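Local coordinates for sulfite reductase [ferredoxin] (Mycobacterium tuberculosis, PDB 1ZJ8), which reduces sulfite to sulfide with electrons taken from ferredoxin, using one siroheme and one [4Fe-4S] cluster in a single-chain enzyme, at residues R50-N55 against R71-W76; N55-Q60 against S64-D69; R541-H546 against A554-R559. All coordinates share one frame; numbering follows the deposited sequence.

Contact 1. Residues R50-N55 against R71-W76; sequences RERIEN and RGRFRW
Arg73 meets Arg52, and beside this polar pair Phe74 receives Ile53; these two pairs make the contact between helix 49-60 and the end of helix 67-73. From CB, directed at the other segment, the Arg73 chain runs out past Pro46 and Val49 and bends at chi3 (-99°). Its CD lies 3.6 Å from NH2 of Arg52, methylene against guanidinium nitrogen. At the tip, NH1 of Arg73 is 3.5 Å from NH1 of Arg52, each nitrogen at the edge of the other group and close to its plane, and the two guanidinium planes differ by only 17°. Asp69 probably makes this approach of two cations tolerable: its OD1 forms a salt bridge with Arg73 NH1 and its OD2 one with Arg52 NH1. Arg73 NH2 in turn donates to the carbonyl oxygen of Leu40, so the buried guanidinium is gripped by more than one partner. Arginine suits both positions, with a long aliphatic stem and a planar tip bearing several N-H donors. The apolar half is simpler. CD1 of Ile53 rests 3.4 Å from CZ and 3.5 Å from CE1 of Phe74, approaching the ring obliquely. The two pairs close a helix-loop-helix unit whose Phe74 side lies against the antiparallel sheet containing strands 79-83 and 104-109, where Phe74 touches Leu79 and meets the ring of Phe105.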
loop_
_atom_site.group_PDB
_atom_site.type_symbol
_atom_site.label_atom_id
_atom_site.label_comp_id
_atom_site.label_asym_id
_atom_site.label_seq_id
_atom_site.Cartn_x
_atom_site.Cartn_y
_atom_site.Cartn_z
ATOM N N ARG A 50 -8.265 16.170 -17.054
ATOM C CA ARG A 50 -8.695 17.112 -16.017
ATOM C C ARG A 50 -9.607 18.220 -16.565
ATOM O O ARG A 50 -10.596 18.583 -15.909
ATOM C CB ARG A 50 -7.493 17.723 -15.293
ATOM C CG ARG A 50 -7.750 18.062 -13.814
ATOM C CD ARG A 50 -6.686 19.031 -13.286
ATOM N NE ARG A 50 -6.373 18.866 -11.862
ATOM C CZ ARG A 50 -6.796 19.659 -10.876
ATOM N NH1 ARG A 50 -7.630 20.673 -11.102
ATOM N NH2 ARG A 50 -6.407 19.410 -9.631
ATOM N N GLU A 51 -9.288 18.730 -17.764
ATOM C CA GLU A 51 -10.115 19.770 -18.424
ATOM C C GLU A 51 -11.471 19.187 -18.844
ATOM O O GLU A 51 -12.522 19.766 -18.554
ATOM C CB GLU A 51 -9.406 20.392 -19.646
ATOM C CG GLU A 51 -8.043 21.080 -19.368
ATOM C CD GLU A 51 -8.127 22.320 -18.460
ATOM O OE1 GLU A 51 -8.280 22.153 -17.227
ATOM O OE2 GLU A 51 -8.005 23.459 -18.977
ATOM N N ARG A 52 -11.430 18.032 -19.507
ATOM C CA ARG A 52 -12.649 17.295 -19.870
ATOM C C ARG A 52 -13.546 16.950 -18.674
ATOM O O ARG A 52 -14.763 16.802 -18.847
ATOM C CB ARG A 52 -12.320 16.007 -20.637
ATOM C CG ARG A 52 -12.138 16.211 -22.120
ATOM C CD ARG A 52 -11.765 14.913 -22.784
ATOM N NE ARG A 52 -10.408 14.488 -22.435
ATOM C CZ ARG A 52 -9.834 13.368 -22.875
ATOM N NH1 ARG A 52 -10.495 12.552 -23.684
ATOM N NH2 ARG A 52 -8.590 13.058 -22.514
ATOM N N ILE A 53 -12.959 16.804 -17.482
ATOM C CA ILE A 53 -13.747 16.578 -16.261
ATOM C C ILE A 53 -14.458 17.879 -15.905
ATOM O O ILE A 53 -15.671 17.895 -15.704
ATOM C CB ILE A 53 -12.879 16.160 -15.034
ATOM C CG1 ILE A 53 -12.054 14.891 -15.308
ATOM C CG2 ILE A 53 -13.743 15.961 -13.800
ATOM C CD1 ILE A 53 -12.828 13.595 -15.300
ATOM N N GLU A 54 -13.694 18.967 -15.838
ATOM C CA GLU A 54 -14.237 20.255 -15.394
ATOM C C GLU A 54 -15.143 20.901 -16.436
ATOM O O GLU A 54 -16.076 21.619 -16.065
ATOM C CB GLU A 54 -13.134 21.246 -15.046
ATOM C CG GLU A 54 -12.220 20.821 -13.918
ATOM C CD GLU A 54 -10.826 21.383 -14.090
ATOM O OE1 GLU A 54 -10.478 21.728 -15.240
ATOM O OE2 GLU A 54 -10.081 21.475 -13.090
ATOM N N ASN A 55 -14.854 20.669 -17.722
ATOM C CA ASN A 55 -15.666 21.218 -18.825
ATOM C C ASN A 55 -16.901 20.367 -19.109
ATOM O O ASN A 55 -18.031 20.824 -18.948
ATOM C CB ASN A 55 -14.846 21.323 -20.120
ATOM C CG ASN A 55 -13.758 22.389 -20.059
ATOM O OD1 ASN A 55 -13.732 23.249 -19.158
ATOM N ND2 ASN A 55 -12.849 22.343 -21.037
ATOM N N ARG A 71 -12.410 4.201 -18.084
ATOM C CA ARG A 71 -11.686 3.006 -17.632
ATOM C C ARG A 71 -10.148 3.099 -17.708
ATOM O O ARG A 71 -9.460 2.126 -17.386
ATOM C CB ARG A 71 -12.163 1.768 -18.422
ATOM C CG ARG A 71 -13.574 1.267 -18.059
ATOM C CD ARG A 71 -13.958 0.024 -18.863
ATOM N NE ARG A 71 -15.089 0.285 -19.754
ATOM C CZ ARG A 71 -16.340 -0.163 -19.583
ATOM N NH1 ARG A 71 -16.676 -0.933 -18.542
ATOM N NH2 ARG A 71 -17.275 0.155 -20.476
ATOM N N GLY A 72 -9.613 4.247 -18.133
ATOM C CA GLY A 72 -8.168 4.392 -18.357
ATOM C C GLY A 72 -7.622 5.731 -17.893
ATOM O O GLY A 72 -6.916 5.818 -16.884
ATOM N N ARG A 73 -7.955 6.784 -18.625
ATOM C CA ARG A 73 -7.348 8.084 -18.398
ATOM C C ARG A 73 -7.737 8.723 -17.055
ATOM O O ARG A 73 -6.985 9.542 -16.518
ATOM C CB ARG A 73 -7.681 8.995 -19.578
ATOM C CG ARG A 73 -6.465 9.396 -20.390
ATOM C CD ARG A 73 -6.801 10.038 -21.764
ATOM N NE ARG A 73 -6.680 9.057 -22.857
ATOM C CZ ARG A 73 -7.584 8.844 -23.810
ATOM N NH1 ARG A 73 -8.702 9.560 -23.865
ATOM N NH2 ARG A 73 -7.361 7.913 -24.725
ATOM N N PHE A 74 -8.903 8.345 -16.523
ATOM C CA PHE A 74 -9.368 8.786 -15.182
ATOM C C PHE A 74 -8.379 8.439 -14.068
ATOM O O PHE A 74 -8.207 9.187 -13.108
ATOM C CB PHE A 74 -10.721 8.131 -14.835
ATOM C CG PHE A 74 -11.924 8.993 -15.121
ATOM C CD1 PHE A 74 -12.078 9.634 -16.346
ATOM C CD2 PHE A 74 -12.935 9.136 -14.166
ATOM C CE1 PHE A 74 -13.212 10.416 -16.609
ATOM C CE2 PHE A 74 -14.075 9.923 -14.424
ATOM C CZ PHE A 74 -14.209 10.556 -15.642
ATOM N N ARG A 75 -7.737 7.293 -14.210
ATOM C CA ARG A 75 -6.820 6.790 -13.204
ATOM C C ARG A 75 -5.683 7.769 -12.941
ATOM O O ARG A 75 -5.255 7.943 -11.806
ATOM C CB ARG A 75 -6.285 5.436 -13.640
ATOM C CG ARG A 75 -7.402 4.411 -13.782
ATOM C CD ARG A 75 -6.861 3.087 -14.192
ATOM N NE ARG A 75 -7.908 2.083 -14.204
ATOM C CZ ARG A 75 -7.693 0.791 -14.405
ATOM N NH1 ARG A 75 -6.465 0.330 -14.610
ATOM N NH2 ARG A 75 -8.712 -0.049 -14.395
ATOM N N TRP A 76 -5.227 8.463 -13.973
ATOM C CA TRP A 76 -4.153 9.438 -13.806
ATOM C C TRP A 76 -4.531 10.535 -12.830
ATOM O O TRP A 76 -3.677 11.362 -12.483
ATOM C CB TRP A 76 -3.758 10.058 -15.149
ATOM C CG TRP A 76 -2.682 9.316 -15.829
ATOM C CD1 TRP A 76 -1.386 9.702 -15.955
ATOM C CD2 TRP A 76 -2.791 8.035 -16.474
ATOM N NE1 TRP A 76 -0.679 8.751 -16.651
ATOM C CE2 TRP A 76 -1.520 7.721 -16.985
ATOM C CE3 TRP A 76 -3.845 7.135 -16.684
ATOM C CZ2 TRP A 76 -1.268 6.541 -17.682
ATOM C CZ3 TRP A 76 -3.594 5.960 -17.377
ATOM C CH2 TRP A 76 -2.317 5.673 -17.867
#

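Contact 2. Residues N55-Q60 against S64-D69; sequences NIYAKQ and SIDKTD
In the helix-loop-helix unit formed by helices 49-60 and 67-73, Tyr57 reaches from the first helix across Ile65 to Asp69 on the second. Its CG stands anti to its own carbonyl carbon (chi1 -57°), which sends the ring out over Ile65 toward Asp69. Ile65 covers one face: CG1 lies 4.0 Å from the centroid of the Tyr57 ring in a CH-pi contact, and CG2 also sits over the ring. A β-branched isoleucine is well shaped for this, since both of its branches can be laid on a flat surface. The edge of the ring meets backbone, with CE1 of Tyr57 3.3 Å from the carbonyl oxygen of Ser64. Beyond the ring, the Tyr57 hydroxyl donates to Asp69, OH to OD2 2.5 Å. It comes to the anti side of the carboxylate, 28° out of that group's plane, and the ring and carboxylate planes stand 77° apart. The same hydroxyl accepts a weak, long but fairly straight bond from Asp66 N, 3.4 Å from Tyr57 OH, just where the second helix begins. Near the loop, Ser64 CB packs 3.3 Å from Gln60 CB; the small serine fits beside the end of the first helix, and its OG is bonded to Gly61 O. Because Asp69 also forms salt bridges with Arg52 and Arg73, its buried carboxylate is probably kept negative, and an anionic acceptor would strengthen the phenol's bond and fix the direction of its proton.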
loop_
_atom_site.group_PDB
_atom_site.type_symbol
_atom_site.label_atom_id
_atom_site.label_comp_id
_atom_site.label_asym_id
_atom_site.label_seq_id
_atom_site.Cartn_x
_atom_site.Cartn_y
_atom_site.Cartn_z
ATOM N N ASN A 55 -14.854 20.669 -17.722
ATOM C CA ASN A 55 -15.666 21.218 -18.825
ATOM C C ASN A 55 -16.901 20.367 -19.109
ATOM O O ASN A 55 -18.031 20.824 -18.948
ATOM C CB ASN A 55 -14.846 21.323 -20.120
ATOM C CG ASN A 55 -13.758 22.389 -20.059
ATOM O OD1 ASN A 55 -13.732 23.249 -19.158
ATOM N ND2 ASN A 55 -12.849 22.343 -21.037
ATOM N N ILE A 56 -16.661 19.123 -19.520
ATOM C CA ILE A 56 -17.720 18.203 -19.959
ATOM C C ILE A 56 -18.345 17.408 -18.798
ATOM O O ILE A 56 -19.439 17.745 -18.306
ATOM C CB ILE A 56 -17.185 17.168 -21.040
ATOM C CG1 ILE A 56 -16.465 17.879 -22.207
ATOM C CG2 ILE A 56 -18.315 16.259 -21.537
ATOM C CD1 ILE A 56 -17.262 19.005 -22.863
ATOM N N TYR A 57 -17.610 16.391 -18.345
ATOM C CA TYR A 57 -18.173 15.287 -17.571
ATOM C C TYR A 57 -18.829 15.693 -16.246
ATOM O O TYR A 57 -19.883 15.161 -15.896
ATOM C CB TYR A 57 -17.098 14.216 -17.316
ATOM C CG TYR A 57 -16.442 13.632 -18.571
ATOM C CD1 TYR A 57 -17.202 13.259 -19.686
ATOM C CD2 TYR A 57 -15.057 13.421 -18.629
ATOM C CE1 TYR A 57 -16.596 12.717 -20.840
ATOM C CE2 TYR A 57 -14.442 12.875 -19.772
ATOM C CZ TYR A 57 -15.221 12.519 -20.870
ATOM O OH TYR A 57 -14.631 11.972 -21.995
ATOM N N ALA A 58 -18.233 16.639 -15.525
ATOM C CA ALA A 58 -18.778 17.074 -14.238
ATOM C C ALA A 58 -20.164 17.710 -14.356
ATOM O O ALA A 58 -20.808 17.980 -13.338
ATOM C CB ALA A 58 -17.815 18.048 -13.558
ATOM N N LYS A 59 -20.612 17.972 -15.588
ATOM C CA LYS A 59 -21.942 18.550 -15.828
ATOM C C LYS A 59 -22.937 17.529 -16.367
ATOM O O LYS A 59 -24.045 17.422 -15.854
ATOM C CB LYS A 59 -21.858 19.748 -16.770
ATOM C CG LYS A 59 -21.544 21.060 -16.059
ATOM C CD LYS A 59 -20.083 21.134 -15.613
ATOM C CE LYS A 59 -19.560 22.565 -15.656
ATOM N NZ LYS A 59 -19.391 23.048 -17.062
ATOM N N GLN A 60 -22.549 16.794 -17.404
ATOM C CA GLN A 60 -23.435 15.760 -17.973
ATOM C C GLN A 60 -23.610 14.504 -17.102
ATOM O O GLN A 60 -24.624 13.804 -17.219
ATOM C CB GLN A 60 -22.953 15.291 -19.352
ATOM C CG GLN A 60 -23.589 15.986 -20.544
ATOM C CD GLN A 60 -22.811 17.196 -20.960
ATOM O OE1 GLN A 60 -21.997 17.132 -21.880
ATOM N NE2 GLN A 60 -23.028 18.307 -20.263
ATOM N N SER A 64 -21.940 10.680 -20.014
ATOM C CA SER A 64 -21.191 11.443 -21.022
ATOM C C SER A 64 -19.782 10.908 -21.200
ATOM O O SER A 64 -19.174 11.130 -22.242
ATOM C CB SER A 64 -21.136 12.940 -20.684
ATOM O OG SER A 64 -20.868 13.160 -19.311
ATOM N N ILE A 65 -19.288 10.177 -20.204
ATOM C CA ILE A 65 -17.872 9.831 -20.122
ATOM C C ILE A 65 -17.469 8.779 -21.159
ATOM O O ILE A 65 -18.048 7.696 -21.224
ATOM C CB ILE A 65 -17.460 9.370 -18.682
ATOM C CG1 ILE A 65 -17.901 10.407 -17.623
ATOM C CG2 ILE A 65 -15.935 9.163 -18.601
ATOM C CD1 ILE A 65 -17.885 9.886 -16.184
ATOM N N ASP A 66 -16.474 9.129 -21.974
ATOM C CA ASP A 66 -15.885 8.194 -22.926
ATOM C C ASP A 66 -15.300 7.002 -22.193
ATOM O O ASP A 66 -14.641 7.159 -21.173
ATOM C CB ASP A 66 -14.773 8.859 -23.748
ATOM C CG ASP A 66 -15.053 8.843 -25.236
ATOM O OD1 ASP A 66 -15.445 7.775 -25.757
ATOM O OD2 ASP A 66 -14.856 9.896 -25.884
ATOM N N LYS A 67 -15.517 5.811 -22.731
ATOM C CA LYS A 67 -15.106 4.597 -22.038
ATOM C C LYS A 67 -13.591 4.471 -21.886
ATOM O O LYS A 67 -13.132 3.833 -20.939
ATOM C CB LYS A 67 -15.751 3.356 -22.668
ATOM C CG LYS A 67 -17.209 3.212 -22.203
ATOM C CD LYS A 67 -18.074 2.366 -23.122
ATOM C CE LYS A 67 -19.512 2.364 -22.628
ATOM N NZ LYS A 67 -20.367 1.466 -23.435
ATOM N N THR A 68 -12.817 5.103 -22.771
ATOM C CA THR A 68 -11.356 5.124 -22.632
ATOM C C THR A 68 -10.891 6.135 -21.560
ATOM O O THR A 68 -9.890 5.913 -20.873
ATOM C CB THR A 68 -10.677 5.382 -23.989
ATOM O OG1 THR A 68 -11.270 6.526 -24.620
ATOM C CG2 THR A 68 -10.832 4.145 -24.884
ATOM N N ASP A 69 -11.626 7.233 -21.412
ATOM C CA ASP A 69 -11.435 8.125 -20.268
ATOM C C ASP A 69 -11.860 7.434 -18.970
ATOM O O ASP A 69 -11.064 7.356 -18.027
ATOM C CB ASP A 69 -12.212 9.427 -20.455
ATOM C CG ASP A 69 -11.591 10.319 -21.498
ATOM O OD1 ASP A 69 -10.525 9.953 -22.042
ATOM O OD2 ASP A 69 -12.167 11.393 -21.760
#

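Contact 3. Residues R541-H546 against A554-R559; sequences RNFVKH and AQWVIR
Aromatic packing dominates between Phe543 and Trp556, the residues whose CA atoms come closest across the pair, 7.3 Å apart. Phe543 turns an edge to the indole face in an offset edge-to-face stack, its ring centroid 5.3 Å from that of the five-membered ring of Trp556 and the planes at 63°. The atom that makes the approach is CD1 of Phe543, 3.4 Å from CE3 of Trp556 and displaced toward the rim of the indole. In both residues CG is anti to the backbone N (chi1 173° for Phe543, 175° for Trp556), and the two side chains, reaching out from facing helices, slide past each other in opposite directions. A CH-pi contact adds to the stack: CA of Phe543 lies almost squarely over the six-membered ring of Trp556, 3.7 Å from its centroid. The broad indole thus covers backbone as well as side chain, which its two fused rings are large enough to do.

These helices, 532-545 and 553-559, are joined by a short loop near the C-terminus, in the second of the protein's two nitrite/sulfite reductase 4Fe-4S domain regions and away from the cofactors. Phe553, at the start of the second helix, meets Phe543 edge-to-face and extends the aromatic cluster.

The polar contacts lie toward the end of the first helix. His546, the first residue to leave helical geometry, places its carbonyl oxygen 3.2 Å from NE1 of Trp556. The same oxygen lies at the edge of the Arg559 guanidinium, 3.8 Å from NH2, a nitrogen whose salt bridge is with Glu551. Asn542 presents its backbone oxygen obliquely to the indole, 3.6 Å from CZ2 of Trp556, while its amide ND2 donates to the carbonyl oxygen of Asp564.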
loop_
_atom_site.group_PDB
_atom_site.type_symbol
_atom_site.label_atom_id
_atom_site.label_comp_id
_atom_site.label_asym_id
_atom_site.label_seq_id
_atom_site.Cartn_x
_atom_site.Cartn_y
_atom_site.Cartn_z
ATOM N N ARG A 541 -3.648 -22.375 17.987
ATOM C CA ARG A 541 -3.592 -23.260 19.134
ATOM C C ARG A 541 -2.593 -24.392 18.904
ATOM O O ARG A 541 -1.823 -24.702 19.800
ATOM C CB ARG A 541 -4.989 -23.786 19.443
ATOM C CG ARG A 541 -5.909 -22.688 19.932
ATOM C CD ARG A 541 -7.202 -23.241 20.489
ATOM N NE ARG A 541 -8.053 -22.151 20.926
ATOM C CZ ARG A 541 -7.805 -21.404 21.992
ATOM N NH1 ARG A 541 -6.754 -21.650 22.766
ATOM N NH2 ARG A 541 -8.627 -20.410 22.302
ATOM N N ASN A 542 -2.615 -25.001 17.711
ATOM C CA ASN A 542 -1.597 -25.979 17.303
ATOM C C ASN A 542 -0.203 -25.352 17.396
ATOM O O ASN A 542 0.778 -26.020 17.776
ATOM C CB ASN A 542 -1.834 -26.458 15.867
ATOM C CG ASN A 542 -3.020 -27.410 15.738
ATOM O OD1 ASN A 542 -3.763 -27.645 16.699
ATOM N ND2 ASN A 542 -3.207 -27.955 14.538
ATOM N N PHE A 543 -0.108 -24.068 17.049
ATOM C CA PHE A 543 1.171 -23.374 17.158
ATOM C C PHE A 543 1.664 -23.352 18.596
ATOM O O PHE A 543 2.828 -23.630 18.832
ATOM C CB PHE A 543 1.124 -21.949 16.583
ATOM C CG PHE A 543 2.380 -21.144 16.841
ATOM C CD1 PHE A 543 3.598 -21.554 16.341
ATOM C CD2 PHE A 543 2.338 -19.977 17.580
ATOM C CE1 PHE A 543 4.756 -20.816 16.586
ATOM C CE2 PHE A 543 3.502 -19.235 17.818
ATOM C CZ PHE A 543 4.706 -19.660 17.319
ATOM N N VAL A 544 0.789 -23.059 19.553
ATOM C CA VAL A 544 1.229 -22.937 20.960
ATOM C C VAL A 544 1.388 -24.324 21.641
ATOM O O VAL A 544 1.958 -24.418 22.714
ATOM C CB VAL A 544 0.326 -21.959 21.784
ATOM C CG1 VAL A 544 1.085 -21.375 22.968
ATOM C CG2 VAL A 544 -0.159 -20.812 20.914
ATOM N N LYS A 545 0.917 -25.396 21.003
ATOM C CA LYS A 545 1.121 -26.748 21.511
ATOM C C LYS A 545 2.497 -27.238 21.060
ATOM O O LYS A 545 3.445 -27.245 21.851
ATOM C CB LYS A 545 -0.003 -27.677 21.022
ATOM C CG LYS A 545 0.086 -29.106 21.528
ATOM C CD LYS A 545 -0.123 -29.175 23.048
ATOM C CE LYS A 545 -0.053 -30.602 23.549
ATOM N NZ LYS A 545 -0.857 -31.502 22.684
ATOM N N HIS A 546 2.611 -27.572 19.769
ATOM C CA HIS A 546 3.810 -28.165 19.181
ATOM C C HIS A 546 4.965 -27.146 19.086
ATOM O O HIS A 546 5.818 -27.231 18.208
ATOM C CB HIS A 546 3.465 -28.707 17.786
ATOM C CG HIS A 546 2.412 -29.778 17.789
ATOM N ND1 HIS A 546 1.075 -29.514 17.574
ATOM C CD2 HIS A 546 2.501 -31.120 17.969
ATOM C CE1 HIS A 546 0.384 -30.641 17.636
ATOM N NE2 HIS A 546 1.226 -31.632 17.869
ATOM N N ALA A 554 6.639 -18.040 11.837
ATOM C CA ALA A 554 7.231 -18.338 10.518
ATOM C C ALA A 554 8.276 -19.463 10.563
ATOM O O ALA A 554 8.511 -20.146 9.563
ATOM C CB ALA A 554 7.840 -17.085 9.904
ATOM N N GLN A 555 8.895 -19.662 11.722
ATOM C CA GLN A 555 9.822 -20.774 11.923
ATOM C C GLN A 555 9.127 -22.109 12.207
ATOM O O GLN A 555 9.522 -23.127 11.661
ATOM C CB GLN A 555 10.815 -20.447 13.031
ATOM C CG GLN A 555 11.851 -19.439 12.580
ATOM C CD GLN A 555 12.719 -18.950 13.708
ATOM O OE1 GLN A 555 12.872 -19.622 14.740
ATOM N NE2 GLN A 555 13.291 -17.762 13.529
ATOM N N TRP A 556 8.102 -22.111 13.052
ATOM C CA TRP A 556 7.353 -23.333 13.353
ATOM C C TRP A 556 6.676 -23.928 12.095
ATOM O O TRP A 556 6.451 -25.135 11.987
ATOM C CB TRP A 556 6.330 -23.034 14.455
ATOM C CG TRP A 556 5.453 -24.165 14.739
ATOM C CD1 TRP A 556 5.782 -25.300 15.403
ATOM C CD2 TRP A 556 4.090 -24.307 14.332
ATOM N NE1 TRP A 556 4.702 -26.149 15.449
ATOM C CE2 TRP A 556 3.648 -25.564 14.797
ATOM C CE3 TRP A 556 3.195 -23.491 13.628
ATOM C CZ2 TRP A 556 2.339 -26.031 14.582
ATOM C CZ3 TRP A 556 1.897 -23.952 13.410
ATOM C CH2 TRP A 556 1.483 -25.214 13.885
ATOM N N VAL A 557 6.389 -23.057 11.137
ATOM C CA VAL A 557 5.776 -23.417 9.870
ATOM C C VAL A 557 6.741 -24.223 8.975
ATOM O O VAL A 557 6.312 -24.899 8.033
ATOM C CB VAL A 557 5.279 -22.105 9.174
ATOM C CG1 VAL A 557 4.836 -22.330 7.758
ATOM C CG2 VAL A 557 4.147 -21.504 9.966
ATOM N N ILE A 558 8.037 -24.183 9.275
ATOM C CA ILE A 558 8.984 -25.030 8.559
ATOM C C ILE A 558 8.691 -26.520 8.811
ATOM O O ILE A 558 8.700 -27.312 7.871
ATOM C CB ILE A 558 10.475 -24.686 8.888
ATOM C CG1 ILE A 558 10.853 -25.141 10.334
ATOM C CG2 ILE A 558 10.748 -23.199 8.536
ATOM C CD1 ILE A 558 12.053 -24.373 11.017
ATOM N N ARG A 559 8.370 -26.889 10.052
ATOM C CA ARG A 559 8.476 -28.289 10.460
ATOM C C ARG A 559 7.188 -29.030 10.843
ATOM O O ARG A 559 7.085 -30.232 10.596
ATOM C CB ARG A 559 9.494 -28.402 11.596
ATOM C CG ARG A 559 9.182 -27.562 12.817
ATOM C CD ARG A 559 9.679 -28.269 14.044
ATOM N NE ARG A 559 9.198 -27.660 15.273
ATOM C CZ ARG A 559 9.772 -26.631 15.893
ATOM N NH1 ARG A 559 10.865 -26.054 15.389
ATOM N NH2 ARG A 559 9.234 -26.175 17.026
#

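Contacts 1 and 2 are two parts of one packing unit: their centres are 8 Å apart, they share Asn55, and contact 2 is nested inside the loop that contact 1 closes. Asp69 of contact 2 joins them directly, its OD2 2.8 Å from NH1 of Arg52, and a probable hydrogen bond of 2.8 Å links its backbone oxygen to N of Phe74. Contact 1 does not reach the cofactor: the Phe74 side chain is still about 11 Å from the siroheme. Contact 3 lies on the opposite side of the chain's centre, its own centre 51 Å from that of contact 1 and 55 Å from that of contact 2.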